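Local atomic coordinates of cellulase (Uncultured bacterium, PDB entry 6XSO), a protein that probably hydrolyses internal beta-1,4 linkages in cellulose and in related plant polysaccharides such as xylan, as a broad-specificity GH5_4 endoglucanase. Residues 24-29 with 303-308; 79-84 with 115-120; 152-157 with 215-220. All blocks are in the same frame, centred on the assembly; numbering follows the deposited sequence.

Interaction 1 (24-29 with 303-308); sequences NAVKNM and PVIIGE
Val26, on a short helix, and Met29, just past residue 28, turn toward the seventh strand of a (beta/alpha)8 barrel, the TIM-barrel fold of family GH5 glycoside hydrolases. The helix, 22-28, comes before the first barrel strand. It lies at the barrel end where the parallel strands begin, and it meets strand 304-309 at its start. The contact is apolar and buried, about 187 Å² summed over both sides.

Val26 carries most of it, and its two methyls do different work. CG1 lies anti to the backbone N (chi1 170°) and approaches the backbone of the strand: Val26 CG1 is 3.4 Å from Val304 O. CG2 rests on Ile305. Val26 CG2 lies 3.7 Å from Ile305 CG1 and 3.9 Å from Ile305 CD1, so it touches both carbons of the isoleucine's longer branch. The same methyl also reaches back to the proline before the strand, with Val26 CG2 at 4.1 Å from Pro303 CB. One valine methyl is thus set between a proline ring and an isoleucine branch.

The side chain of Val304 points away and packs on helix 279-298, outside the barrel. Ile305 alternates with it and faces inward, where it also touches Phe347 of strand 345-349. Its longer branch is the one that meets the helix.

One turn on from Val26, Met29 adds a second arm. Its chain is extended beyond CG, which carries the terminal methyl across to the strand. It crosses Ile305 at about a right angle, and the two terminal methyls meet, Met29 CE 4.0 Å from Ile305 CD1.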
ATOM      1  N   ASN A  24      17.019   3.049  -2.254  1.00 22.88           N
ATOM      2  CA  ASN A  24      17.581   1.701  -2.212  1.00 22.97           C
ATOM      3  C   ASN A  24      16.582   0.689  -1.664  1.00 21.53           C
ATOM      4  O   ASN A  24      16.538  -0.455  -2.141  1.00 23.37           O
ATOM      5  CB  ASN A  24      18.875   1.693  -1.408  1.00 23.81           C
ATOM      6  CG  ASN A  24      20.057   2.176  -2.225  1.00 29.00           C
ATOM      7  OD1 ASN A  24      20.135   1.922  -3.430  1.00 31.58           O
ATOM      8  ND2 ASN A  24      20.979   2.877  -1.580  1.00 29.18           N
ATOM      9  N   ALA A  25      15.786   1.070  -0.659  1.00 21.28           N
ATOM     10  CA  ALA A  25      14.786   0.141  -0.138  1.00 23.14           C
ATOM     11  C   ALA A  25      13.863  -0.334  -1.250  1.00 21.57           C
ATOM     12  O   ALA A  25      13.603  -1.535  -1.400  1.00 20.77           O
ATOM     13  CB  ALA A  25      13.956   0.806   0.954  1.00 24.76           C
ATOM     14  N   VAL A  26      13.376   0.605  -2.058  1.00 21.00           N
ATOM     15  CA  VAL A  26      12.392   0.282  -3.083  1.00 19.76           C
ATOM     16  C   VAL A  26      13.010  -0.608  -4.149  1.00 21.38           C
ATOM     17  O   VAL A  26      12.395  -1.580  -4.599  1.00 21.41           O
ATOM     18  CB  VAL A  26      11.806   1.589  -3.648  1.00 20.10           C
ATOM     19  CG1 VAL A  26      10.970   1.311  -4.886  1.00 20.74           C
ATOM     20  CG2 VAL A  26      10.981   2.303  -2.573  1.00 20.36           C
ATOM     21  N   LYS A  27      14.255  -0.338  -4.526  1.00 22.01           N
ATOM     22  CA  LYS A  27      14.946  -1.255  -5.427  1.00 22.87           C
ATOM     23  C   LYS A  27      15.111  -2.632  -4.798  1.00 23.84           C
ATOM     24  O   LYS A  27      14.926  -3.661  -5.464  1.00 25.02           O
ATOM     25  CB  LYS A  27      16.319  -0.680  -5.780  1.00 23.62           C
ATOM     26  CG  LYS A  27      17.235  -1.613  -6.559  1.00 33.44           C
ATOM     27  CD  LYS A  27      18.605  -0.965  -6.771  1.00 47.31           C
ATOM     28  CE  LYS A  27      19.612  -1.935  -7.395  1.00 63.30           C
ATOM     29  NZ  LYS A  27      19.927  -3.087  -6.495  1.00 74.46           N
ATOM     30  N   ASN A  28      15.482  -2.677  -3.518  1.00 22.15           N
ATOM     31  CA  ASN A  28      15.814  -3.951  -2.886  1.00 23.31           C
ATOM     32  C   ASN A  28      14.581  -4.783  -2.557  1.00 23.68           C
ATOM     33  O   ASN A  28      14.726  -5.979  -2.270  1.00 24.40           O
ATOM     34  CB  ASN A  28      16.645  -3.738  -1.622  1.00 23.77           C
ATOM     35  CG  ASN A  28      18.031  -3.247  -1.920  1.00 25.86           C
ATOM     36  OD1 ASN A  28      18.564  -3.495  -2.993  1.00 28.94           O
ATOM     37  ND2 ASN A  28      18.636  -2.566  -0.961  1.00 25.05           N
ATOM     38  N   MET A  29      13.390  -4.181  -2.588  1.00 23.24           N
ATOM     39  CA  MET A  29      12.165  -4.936  -2.363  1.00 23.48           C
ATOM     40  C   MET A  29      11.930  -6.011  -3.423  1.00 22.71           C
ATOM     41  O   MET A  29      11.235  -7.001  -3.151  1.00 21.52           O
ATOM     42  CB  MET A  29      10.965  -4.003  -2.385  1.00 20.05           C
ATOM     43  CG  MET A  29      10.813  -3.149  -1.150  1.00 22.72           C
ATOM     44  SD  MET A  29       9.604  -1.827  -1.354  1.00 21.16           S
ATOM     45  CE  MET A  29       9.772  -0.985   0.226  1.00 24.01           C
ATOM     46  N   PRO A 303      11.433   8.094  -4.824  1.00 20.03           N
ATOM     47  CA  PRO A 303      11.134   6.753  -5.340  1.00 20.75           C
ATOM     48  C   PRO A 303       9.652   6.430  -5.218  1.00 21.41           C
ATOM     49  O   PRO A 303       8.932   6.993  -4.386  1.00 20.29           O
ATOM     50  CB  PRO A 303      11.996   5.837  -4.463  1.00 21.22           C
ATOM     51  CG  PRO A 303      12.101   6.608  -3.133  1.00 20.58           C
ATOM     52  CD  PRO A 303      12.131   8.056  -3.521  1.00 21.94           C
ATOM     53  N   VAL A 304       9.196   5.536  -6.085  1.00 20.86           N
ATOM     54  CA  VAL A 304       7.782   5.196  -6.172  1.00 19.93           C
ATOM     55  C   VAL A 304       7.576   3.709  -5.949  1.00 17.30           C
ATOM     56  O   VAL A 304       8.343   2.864  -6.439  1.00 18.75           O
ATOM     57  CB  VAL A 304       7.189   5.645  -7.519  1.00 18.24           C
ATOM     58  CG1 VAL A 304       5.742   5.170  -7.693  1.00 19.91           C
ATOM     59  CG2 VAL A 304       7.283   7.148  -7.647  1.00 21.04           C
ATOM     60  N   ILE A 305       6.506   3.399  -5.229  1.00 19.70           N
ATOM     61  CA  ILE A 305       6.023   2.041  -5.027  1.00 18.11           C
ATOM     62  C   ILE A 305       4.648   1.933  -5.668  1.00 18.71           C
ATOM     63  O   ILE A 305       3.752   2.732  -5.363  1.00 19.07           O
ATOM     64  CB  ILE A 305       5.939   1.687  -3.526  1.00 17.20           C
ATOM     65  CG1 ILE A 305       7.319   1.752  -2.876  1.00 20.48           C
ATOM     66  CG2 ILE A 305       5.212   0.336  -3.335  1.00 19.46           C
ATOM     67  CD1 ILE A 305       7.272   1.779  -1.334  1.00 21.80           C
ATOM     68  N   ILE A 306       4.475   0.949  -6.546  1.00 18.56           N
ATOM     69  CA  ILE A 306       3.145   0.569  -7.046  1.00 18.37           C
ATOM     70  C   ILE A 306       2.675  -0.508  -6.069  1.00 19.46           C
ATOM     71  O   ILE A 306       3.011  -1.701  -6.175  1.00 19.49           O
ATOM     72  CB  ILE A 306       3.184   0.129  -8.509  1.00 17.27           C
ATOM     73  CG1 ILE A 306       3.687   1.282  -9.386  1.00 18.02           C
ATOM     74  CG2 ILE A 306       1.809  -0.354  -8.950  1.00 19.47           C
ATOM     75  CD1 ILE A 306       3.904   0.857 -10.852  1.00 19.70           C
ATOM     76  N   GLY A 307       1.954  -0.065  -5.032  1.00 17.35           N
ATOM     77  CA  GLY A 307       1.695  -0.913  -3.884  1.00 17.56           C
ATOM     78  C   GLY A 307       0.573  -1.891  -4.061  1.00 17.86           C
ATOM     79  O   GLY A 307       0.383  -2.748  -3.194  1.00 17.68           O
ATOM     80  N   GLU A 308      -0.204  -1.746  -5.132  1.00 17.30           N
ATOM     81  CA  GLU A 308      -1.141  -2.769  -5.555  1.00 16.98           C
ATOM     82  C   GLU A 308      -1.175  -2.746  -7.067  1.00 17.07           C
ATOM     83  O   GLU A 308      -1.231  -1.672  -7.667  1.00 17.81           O
ATOM     84  CB  GLU A 308      -2.587  -2.500  -5.109  1.00 17.63           C
ATOM     85  CG  GLU A 308      -2.785  -2.392  -3.611  1.00 17.15           C
ATOM     86  CD  GLU A 308      -4.213  -2.102  -3.215  1.00 17.90           C
ATOM     87  OE1 GLU A 308      -5.130  -2.220  -4.071  1.00 19.15           O
ATOM     88  OE2 GLU A 308      -4.420  -1.798  -2.013  1.00 19.51           O
TER

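Interaction 2 (79-84 with 115-120); sequences IRVPVT and MYCIIN
Val81 N gives the straightest bond of the pair, reaching Ile118 O at 2.8 Å with an N-H...O angle of 170°. Two more backbone bonds precede it: Ile118 N to Ile79 O at 3.0 Å, and Ile79 N to Tyr116 O at 2.9 Å. Beyond Val81 the strands spread and a side chain takes over. Asn120 OD1 accepts from Val83 N at 3.0 Å, with the donor nearly along the C=O axis. The first torsion of Asn120 puts its amide between its own backbone N and carbonyl carbon, turned toward the other segment. The buried backbone N of Asn120 has no partner in the model.

The other end of the amide meets Arg80, whose chain is extended from CG to NE. Asn120 ND2 lies 3.3 Å from Arg80 NH2. Both are donors, and both bond to Glu171 OE2, a shared acceptor that probably explains their closeness. The guanidinium and amide planes are 71° apart. Arg80 NH1 forms a salt bridge with Glu308, at the end of the seventh strand, where GH5 enzymes carry the nucleophile. Arg80 therefore probably helps to position the Glu308 carboxylate.

These are the second and third strands of the TIM barrel, parallel neighbours in a beta-alpha-beta unit joined through helix 97-111. The axes of segments 79-81 and 116-119 run 23° apart. Arg80 and Ile118 face the barrel interior, where both touch Phe347. Ile79, Val81, Cys117 and Ile119 face the helix layer.

On that outer side Val81 CG2 packs 3.7 Å from Cys117 SG. At the start of the strands the Met115 chain bends at its last torsion. This lays its methyl against the neighbouring isoleucine, with Met115 CE 3.8 Å from Ile79 CG1.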
ATOM      1  N   ILE A  79       6.452  -7.915   1.380  1.00 20.27           N
ATOM      2  CA  ILE A  79       5.037  -8.158   1.617  1.00 18.90           C
ATOM      3  C   ILE A  79       4.418  -6.853   2.115  1.00 18.40           C
ATOM      4  O   ILE A  79       4.925  -6.252   3.069  1.00 20.73           O
ATOM      5  CB  ILE A  79       4.817  -9.278   2.651  1.00 18.63           C
ATOM      6  CG1 ILE A  79       5.568 -10.576   2.306  1.00 20.82           C
ATOM      7  CG2 ILE A  79       3.313  -9.554   2.821  1.00 21.16           C
ATOM      8  CD1 ILE A  79       5.074 -11.316   1.069  1.00 20.00           C
ATOM      9  N   ARG A  80       3.334  -6.416   1.467  1.00 18.31           N
ATOM     10  CA  ARG A  80       2.484  -5.370   2.017  1.00 17.89           C
ATOM     11  C   ARG A  80       1.404  -6.043   2.859  1.00 18.53           C
ATOM     12  O   ARG A  80       0.725  -6.964   2.386  1.00 19.69           O
ATOM     13  CB  ARG A  80       1.852  -4.513   0.915  1.00 18.27           C
ATOM     14  CG  ARG A  80       0.891  -3.398   1.421  1.00 18.29           C
ATOM     15  CD  ARG A  80       0.721  -2.401   0.355  1.00 19.19           C
ATOM     16  NE  ARG A  80      -0.175  -1.264   0.544  1.00 17.09           N
ATOM     17  CZ  ARG A  80      -1.418  -1.172   0.075  1.00 18.93           C
ATOM     18  NH1 ARG A  80      -2.036  -2.225  -0.449  1.00 18.83           N
ATOM     19  NH2 ARG A  80      -2.070  -0.026   0.190  1.00 18.43           N
ATOM     20  N   VAL A  81       1.247  -5.569   4.093  1.00 19.36           N
ATOM     21  CA  VAL A  81       0.300  -6.105   5.070  1.00 20.45           C
ATOM     22  C   VAL A  81      -0.695  -4.978   5.334  1.00 19.49           C
ATOM     23  O   VAL A  81      -0.501  -4.177   6.263  1.00 20.47           O
ATOM     24  CB  VAL A  81       1.018  -6.576   6.345  1.00 20.03           C
ATOM     25  CG1 VAL A  81       0.007  -7.051   7.390  1.00 21.63           C
ATOM     26  CG2 VAL A  81       1.987  -7.724   6.009  1.00 21.68           C
ATOM     27  N   PRO A  82      -1.751  -4.856   4.537  1.00 19.23           N
ATOM     28  CA  PRO A  82      -2.758  -3.826   4.815  1.00 18.77           C
ATOM     29  C   PRO A  82      -3.459  -4.092   6.135  1.00 18.83           C
ATOM     30  O   PRO A  82      -3.797  -5.228   6.469  1.00 20.29           O
ATOM     31  CB  PRO A  82      -3.747  -3.952   3.653  1.00 22.61           C
ATOM     32  CG  PRO A  82      -3.182  -4.914   2.717  1.00 26.20           C
ATOM     33  CD  PRO A  82      -2.094  -5.683   3.371  1.00 19.61           C
ATOM     34  N   VAL A  83      -3.715  -3.020   6.881  1.00 19.27           N
ATOM     35  CA  VAL A  83      -4.380  -3.134   8.173  1.00 20.39           C
ATOM     36  C   VAL A  83      -5.472  -2.078   8.253  1.00 20.77           C
ATOM     37  O   VAL A  83      -5.221  -0.902   7.965  1.00 20.55           O
ATOM     38  CB  VAL A  83      -3.409  -2.945   9.360  1.00 19.16           C
ATOM     39  CG1 VAL A  83      -4.125  -3.153  10.678  1.00 20.46           C
ATOM     40  CG2 VAL A  83      -2.244  -3.882   9.290  1.00 20.59           C
ATOM     41  N   THR A  84      -6.664  -2.488   8.693  1.00 20.84           N
ATOM     42  CA  THR A  84      -7.780  -1.586   8.965  1.00 21.14           C
ATOM     43  C   THR A  84      -7.974  -1.487  10.469  1.00 22.86           C
ATOM     44  O   THR A  84      -8.100  -2.510  11.154  1.00 23.42           O
ATOM     45  CB  THR A  84      -9.056  -2.067   8.268  1.00 21.23           C
ATOM     46  OG1 THR A  84      -8.839  -2.078   6.846  1.00 22.06           O
ATOM     47  CG2 THR A  84     -10.252  -1.158   8.630  1.00 23.10           C
ATOM     48  N   MET A 115      12.350 -10.529   4.294  1.00 23.59           N
ATOM     49  CA  MET A 115      11.617  -9.711   3.346  1.00 21.38           C
ATOM     50  C   MET A 115      11.268  -8.370   3.984  1.00 22.23           C
ATOM     51  O   MET A 115      11.157  -8.248   5.206  1.00 23.54           O
ATOM     52  CB  MET A 115      10.322 -10.408   2.904  1.00 21.61           C
ATOM     53  CG  MET A 115      10.564 -11.640   1.988  1.00 23.07           C
ATOM     54  SD  MET A 115       9.049 -12.334   1.250  1.00 25.46           S
ATOM     55  CE  MET A 115       8.366 -13.059   2.708  1.00 23.04           C
ATOM     56  N   TYR A 116      11.097  -7.353   3.141  1.00 19.91           N
ATOM     57  CA  TYR A 116      10.528  -6.089   3.592  1.00 19.03           C
ATOM     58  C   TYR A 116       9.053  -6.268   3.943  1.00 20.60           C
ATOM     59  O   TYR A 116       8.351  -7.114   3.390  1.00 20.29           O
ATOM     60  CB  TYR A 116      10.635  -5.029   2.489  1.00 21.00           C
ATOM     61  CG  TYR A 116      12.035  -4.580   2.217  1.00 20.65           C
ATOM     62  CD1 TYR A 116      12.871  -5.312   1.394  1.00 20.90           C
ATOM     63  CD2 TYR A 116      12.533  -3.435   2.804  1.00 21.90           C
ATOM     64  CE1 TYR A 116      14.172  -4.909   1.151  1.00 24.04           C
ATOM     65  CE2 TYR A 116      13.812  -3.024   2.574  1.00 22.55           C
ATOM     66  CZ  TYR A 116      14.627  -3.761   1.735  1.00 22.99           C
ATOM     67  OH  TYR A 116      15.909  -3.350   1.506  1.00 23.70           O
ATOM     68  N   CYS A 117       8.571  -5.436   4.866  1.00 21.39           N
ATOM     69  CA  CYS A 117       7.174  -5.447   5.276  1.00 20.55           C
ATOM     70  C   CYS A 117       6.656  -4.013   5.328  1.00 18.71           C
ATOM     71  O   CYS A 117       7.252  -3.164   5.993  1.00 21.07           O
ATOM     72  CB  CYS A 117       7.005  -6.089   6.655  1.00 21.12           C
ATOM     73  SG  CYS A 117       5.268  -6.341   7.099  1.00 23.06           S
ATOM     74  N   ILE A 118       5.571  -3.737   4.610  1.00 17.75           N
ATOM     75  CA  ILE A 118       4.873  -2.452   4.696  1.00 18.79           C
ATOM     76  C   ILE A 118       3.589  -2.663   5.492  1.00 19.88           C
ATOM     77  O   ILE A 118       2.786  -3.537   5.151  1.00 21.18           O
ATOM     78  CB  ILE A 118       4.537  -1.923   3.290  1.00 19.78           C
ATOM     79  CG1 ILE A 118       5.784  -1.631   2.456  1.00 21.29           C
ATOM     80  CG2 ILE A 118       3.660  -0.658   3.397  1.00 21.58           C
ATOM     81  CD1 ILE A 118       5.454  -1.415   0.947  1.00 21.26           C
ATOM     82  N   ILE A 119       3.364  -1.834   6.522  1.00 21.57           N
ATOM     83  CA  ILE A 119       2.075  -1.792   7.210  1.00 20.29           C
ATOM     84  C   ILE A 119       1.453  -0.421   6.968  1.00 20.10           C
ATOM     85  O   ILE A 119       2.165   0.584   6.866  1.00 21.26           O
ATOM     86  CB  ILE A 119       2.128  -2.084   8.716  1.00 24.87           C
ATOM     87  CG1 ILE A 119       3.122  -1.163   9.409  1.00 24.52           C
ATOM     88  CG2 ILE A 119       2.465  -3.569   8.944  1.00 27.20           C
ATOM     89  CD1 ILE A 119       3.082  -1.301  10.944  1.00 29.36           C
ATOM     90  N   ASN A 120       0.127  -0.378   6.861  1.00 19.28           N
ATOM     91  CA  ASN A 120      -0.539   0.875   6.502  1.00 20.52           C
ATOM     92  C   ASN A 120      -1.793   1.100   7.358  1.00 21.36           C
ATOM     93  O   ASN A 120      -2.046   0.410   8.350  1.00 21.15           O
ATOM     94  CB  ASN A 120      -0.876   0.940   4.996  1.00 19.09           C
ATOM     95  CG  ASN A 120      -2.089   0.090   4.623  1.00 20.61           C
ATOM     96  OD1 ASN A 120      -2.577  -0.705   5.422  1.00 20.87           O
ATOM     97  ND2 ASN A 120      -2.580   0.261   3.403  1.00 18.91           N
TER

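Interaction 3 (152-157 with 215-220); sequences YLWRQI and NAVRGT
Ala216 CB fits into the angle between two consecutive side chains of the facing helix. It is 4.0 Å from Trp154 CB and 4.0 Å from Arg155 CG. The small methyl lets the backbones come close: the CA atoms of Arg155 and Ala216 are only 5.4 Å apart. The axes of the segments 152-157 and 215-219 approach to 8.1 Å and run in the same general direction, 34° apart.

One residue on, Val217 lies beside Trp154, both pointing the same way. Val217 CG2 comes 3.9 Å from Trp154 CE3, obliquely to the indole ring. Ile157 CD1 lies over one face of that ring, offset toward its rim.

At the outer margin Arg155 uses its aliphatic part. Its chain bends at chi3 (-51°), and the guanidinium doubles back so that one face lies over Tyr152 CA.

Thr220 closes the contact farther along its segment. Thr220 OG1 donates a hydrogen bond to Val217 O at 2.7 Å. That oxygen also receives Thr220 N, so two bonds hold the carbonyl. The hydroxyl is thereby drawn back to its own helix, and the methyl faces across, with Thr220 CG2 4.0 Å from Arg155 O.

The packing joins helices 140-161 and 196-219, neighbours in the outer layer of the TIM barrel that follow its third and fourth strands. On the inner side, Trp154 meets Phe170 of strand 168-171 and bonds through NE1 to Ser172 O. Val217 rests on Leu229 of strand 229-232, so both helices lean on the barrel wall.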
ATOM      1  N   TYR A 152      -2.615  10.470  16.614  1.00 26.76           N
ATOM      2  CA  TYR A 152      -2.509   9.549  17.749  1.00 27.73           C
ATOM      3  C   TYR A 152      -2.407   8.104  17.281  1.00 27.36           C
ATOM      4  O   TYR A 152      -1.631   7.311  17.843  1.00 28.26           O
ATOM      5  CB  TYR A 152      -3.703   9.752  18.694  1.00 29.04           C
ATOM      6  CG  TYR A 152      -3.802   8.838  19.904  1.00 29.43           C
ATOM      7  CD1 TYR A 152      -5.035   8.411  20.344  1.00 31.52           C
ATOM      8  CD2 TYR A 152      -2.674   8.419  20.597  1.00 29.58           C
ATOM      9  CE1 TYR A 152      -5.162   7.599  21.446  1.00 31.96           C
ATOM     10  CE2 TYR A 152      -2.788   7.591  21.711  1.00 31.94           C
ATOM     11  CZ  TYR A 152      -4.033   7.177  22.117  1.00 32.81           C
ATOM     12  OH  TYR A 152      -4.165   6.368  23.249  1.00 37.12           O
ATOM     13  N   LEU A 153      -3.184   7.737  16.261  1.00 27.06           N
ATOM     14  CA  LEU A 153      -3.070   6.392  15.698  1.00 26.62           C
ATOM     15  C   LEU A 153      -1.654   6.113  15.207  1.00 24.61           C
ATOM     16  O   LEU A 153      -1.082   5.057  15.511  1.00 25.87           O
ATOM     17  CB  LEU A 153      -4.093   6.207  14.584  1.00 24.33           C
ATOM     18  CG  LEU A 153      -4.042   4.907  13.789  1.00 24.15           C
ATOM     19  CD1 LEU A 153      -4.188   3.728  14.712  1.00 25.30           C
ATOM     20  CD2 LEU A 153      -5.133   4.915  12.722  1.00 24.65           C
ATOM     21  N   TRP A 154      -1.067   7.044  14.447  1.00 24.68           N
ATOM     22  CA  TRP A 154       0.285   6.821  13.946  1.00 23.34           C
ATOM     23  C   TRP A 154       1.326   6.853  15.052  1.00 25.55           C
ATOM     24  O   TRP A 154       2.309   6.103  14.981  1.00 25.21           O
ATOM     25  CB  TRP A 154       0.621   7.749  12.781  1.00 24.92           C
ATOM     26  CG  TRP A 154       0.259   7.079  11.513  1.00 23.28           C
ATOM     27  CD1 TRP A 154      -0.707   7.447  10.626  1.00 25.02           C
ATOM     28  CD2 TRP A 154       0.838   5.870  11.009  1.00 21.49           C
ATOM     29  NE1 TRP A 154      -0.756   6.545   9.587  1.00 22.83           N
ATOM     30  CE2 TRP A 154       0.174   5.561   9.815  1.00 22.05           C
ATOM     31  CE3 TRP A 154       1.838   5.000  11.482  1.00 23.58           C
ATOM     32  CZ2 TRP A 154       0.491   4.443   9.064  1.00 23.71           C
ATOM     33  CZ3 TRP A 154       2.164   3.893  10.720  1.00 23.07           C
ATOM     34  CH2 TRP A 154       1.478   3.624   9.534  1.00 23.12           C
ATOM     35  N   ARG A 155       1.136   7.671  16.097  1.00 27.75           N
ATOM     36  CA  ARG A 155       2.065   7.593  17.219  1.00 27.89           C
ATOM     37  C   ARG A 155       2.040   6.197  17.831  1.00 28.99           C
ATOM     38  O   ARG A 155       3.087   5.645  18.190  1.00 28.44           O
ATOM     39  CB  ARG A 155       1.756   8.654  18.273  1.00 27.03           C
ATOM     40  CG  ARG A 155       2.156  10.066  17.852  1.00 28.92           C
ATOM     41  CD  ARG A 155       2.203  11.069  19.020  1.00 32.03           C
ATOM     42  NE  ARG A 155       0.985  11.072  19.829  1.00 34.23           N
ATOM     43  CZ  ARG A 155      -0.097  11.787  19.540  1.00 33.10           C
ATOM     44  NH1 ARG A 155      -0.110  12.568  18.473  1.00 34.19           N
ATOM     45  NH2 ARG A 155      -1.164  11.726  20.330  1.00 38.16           N
ATOM     46  N   GLN A 156       0.851   5.606  17.956  1.00 27.83           N
ATOM     47  CA  GLN A 156       0.748   4.281  18.564  1.00 27.87           C
ATOM     48  C   GLN A 156       1.415   3.222  17.699  1.00 27.88           C
ATOM     49  O   GLN A 156       2.148   2.363  18.208  1.00 28.66           O
ATOM     50  CB  GLN A 156      -0.721   3.905  18.757  1.00 28.75           C
ATOM     51  CG  GLN A 156      -1.469   4.700  19.802  1.00 29.30           C
ATOM     52  CD  GLN A 156      -2.947   4.377  19.777  1.00 28.81           C
ATOM     53  OE1 GLN A 156      -3.365   3.324  20.260  1.00 31.54           O
ATOM     54  NE2 GLN A 156      -3.748   5.282  19.199  1.00 30.52           N
ATOM     55  N   ILE A 157       1.134   3.238  16.397  1.00 26.34           N
ATOM     56  CA  ILE A 157       1.765   2.264  15.508  1.00 24.70           C
ATOM     57  C   ILE A 157       3.274   2.459  15.532  1.00 25.29           C
ATOM     58  O   ILE A 157       4.042   1.498  15.629  1.00 26.35           O
ATOM     59  CB  ILE A 157       1.211   2.380  14.074  1.00 24.07           C
ATOM     60  CG1 ILE A 157      -0.295   2.102  14.031  1.00 25.00           C
ATOM     61  CG2 ILE A 157       1.935   1.387  13.157  1.00 24.60           C
ATOM     62  CD1 ILE A 157      -0.979   2.559  12.760  1.00 25.49           C
ATOM     63  N   ASN A 215       5.080  13.674  10.683  1.00 25.30           N
ATOM     64  CA  ASN A 215       5.397  14.329  11.942  1.00 25.58           C
ATOM     65  C   ASN A 215       5.126  13.415  13.129  1.00 25.82           C
ATOM     66  O   ASN A 215       5.908  13.383  14.089  1.00 27.78           O
ATOM     67  CB  ASN A 215       4.581  15.611  12.076  1.00 26.17           C
ATOM     68  CG  ASN A 215       5.013  16.693  11.093  1.00 30.70           C
ATOM     69  OD1 ASN A 215       6.089  16.624  10.498  1.00 29.85           O
ATOM     70  ND2 ASN A 215       4.158  17.701  10.914  1.00 30.46           N
ATOM     71  N   ALA A 216       4.021  12.668  13.089  1.00 25.62           N
ATOM     72  CA  ALA A 216       3.698  11.788  14.207  1.00 23.72           C
ATOM     73  C   ALA A 216       4.722  10.670  14.318  1.00 26.55           C
ATOM     74  O   ALA A 216       5.178  10.334  15.416  1.00 27.26           O
ATOM     75  CB  ALA A 216       2.297  11.206  14.020  1.00 29.43           C
ATOM     76  N   VAL A 217       5.115  10.099  13.181  1.00 26.13           N
ATOM     77  CA  VAL A 217       6.045   8.982  13.216  1.00 24.61           C
ATOM     78  C   VAL A 217       7.425   9.457  13.651  1.00 26.06           C
ATOM     79  O   VAL A 217       8.028   8.906  14.577  1.00 26.52           O
ATOM     80  CB  VAL A 217       6.098   8.279  11.848  1.00 22.15           C
ATOM     81  CG1 VAL A 217       7.246   7.264  11.844  1.00 24.94           C
ATOM     82  CG2 VAL A 217       4.790   7.608  11.512  1.00 25.11           C
ATOM     83  N   ARG A 218       7.947  10.490  12.988  1.00 27.64           N
ATOM     84  CA  ARG A 218       9.296  10.939  13.302  1.00 27.23           C
ATOM     85  C   ARG A 218       9.380  11.479  14.722  1.00 27.41           C
ATOM     86  O   ARG A 218      10.439  11.390  15.358  1.00 30.40           O
ATOM     87  CB  ARG A 218       9.755  11.983  12.297  1.00 31.65           C
ATOM     88  CG  ARG A 218       9.591  11.535  10.851  1.00 39.23           C
ATOM     89  CD  ARG A 218      10.912  11.178  10.262  1.00 28.24           C
ATOM     90  NE  ARG A 218      10.848  10.879   8.843  1.00 25.67           N
ATOM     91  CZ  ARG A 218      11.126   9.678   8.337  1.00 24.97           C
ATOM     92  NH1 ARG A 218      11.452   8.675   9.145  1.00 25.20           N
ATOM     93  NH2 ARG A 218      11.073   9.484   7.026  1.00 23.65           N
ATOM     94  N   GLY A 219       8.272  12.019  15.241  1.00 28.23           N
ATOM     95  CA  GLY A 219       8.256  12.566  16.589  1.00 29.10           C
ATOM     96  C   GLY A 219       8.411  11.539  17.688  1.00 30.27           C
ATOM     97  O   GLY A 219       8.720  11.907  18.829  1.00 32.06           O
ATOM     98  N   THR A 220       8.204  10.261  17.381  1.00 29.45           N
ATOM     99  CA  THR A 220       8.402   9.236  18.389  1.00 28.49           C
ATOM    100  C   THR A 220       9.877   8.924  18.621  1.00 31.57           C
ATOM    101  O   THR A 220      10.203   8.196  19.567  1.00 33.81           O
ATOM    102  CB  THR A 220       7.655   7.950  18.052  1.00 28.27           C
ATOM    103  OG1 THR A 220       8.163   7.382  16.836  1.00 28.58           O
ATOM    104  CG2 THR A 220       6.184   8.184  17.892  1.00 30.57           C
TER

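From the N terminus, helix 22-28 comes first, and its segment 24-29 waits for almost the whole barrel to pass before residues 303-308 close interaction 1. Interactions 2 and 3 both nest inside this long loop, in series. Interaction 2 closes a short loop, joining the second and third strands. Interaction 3 then opens on the following helix, 140-161, and closes on helix 196-219. Interactions 1 and 2 touch at both ends of the strands: Met29 packs against Tyr116 where the strands begin, and Glu308 pairs with Arg80 where they end. Interactions 2 and 3 meet through Ile119 and Ile157, between strand and helix layer. Interactions 1 and 3 do not touch.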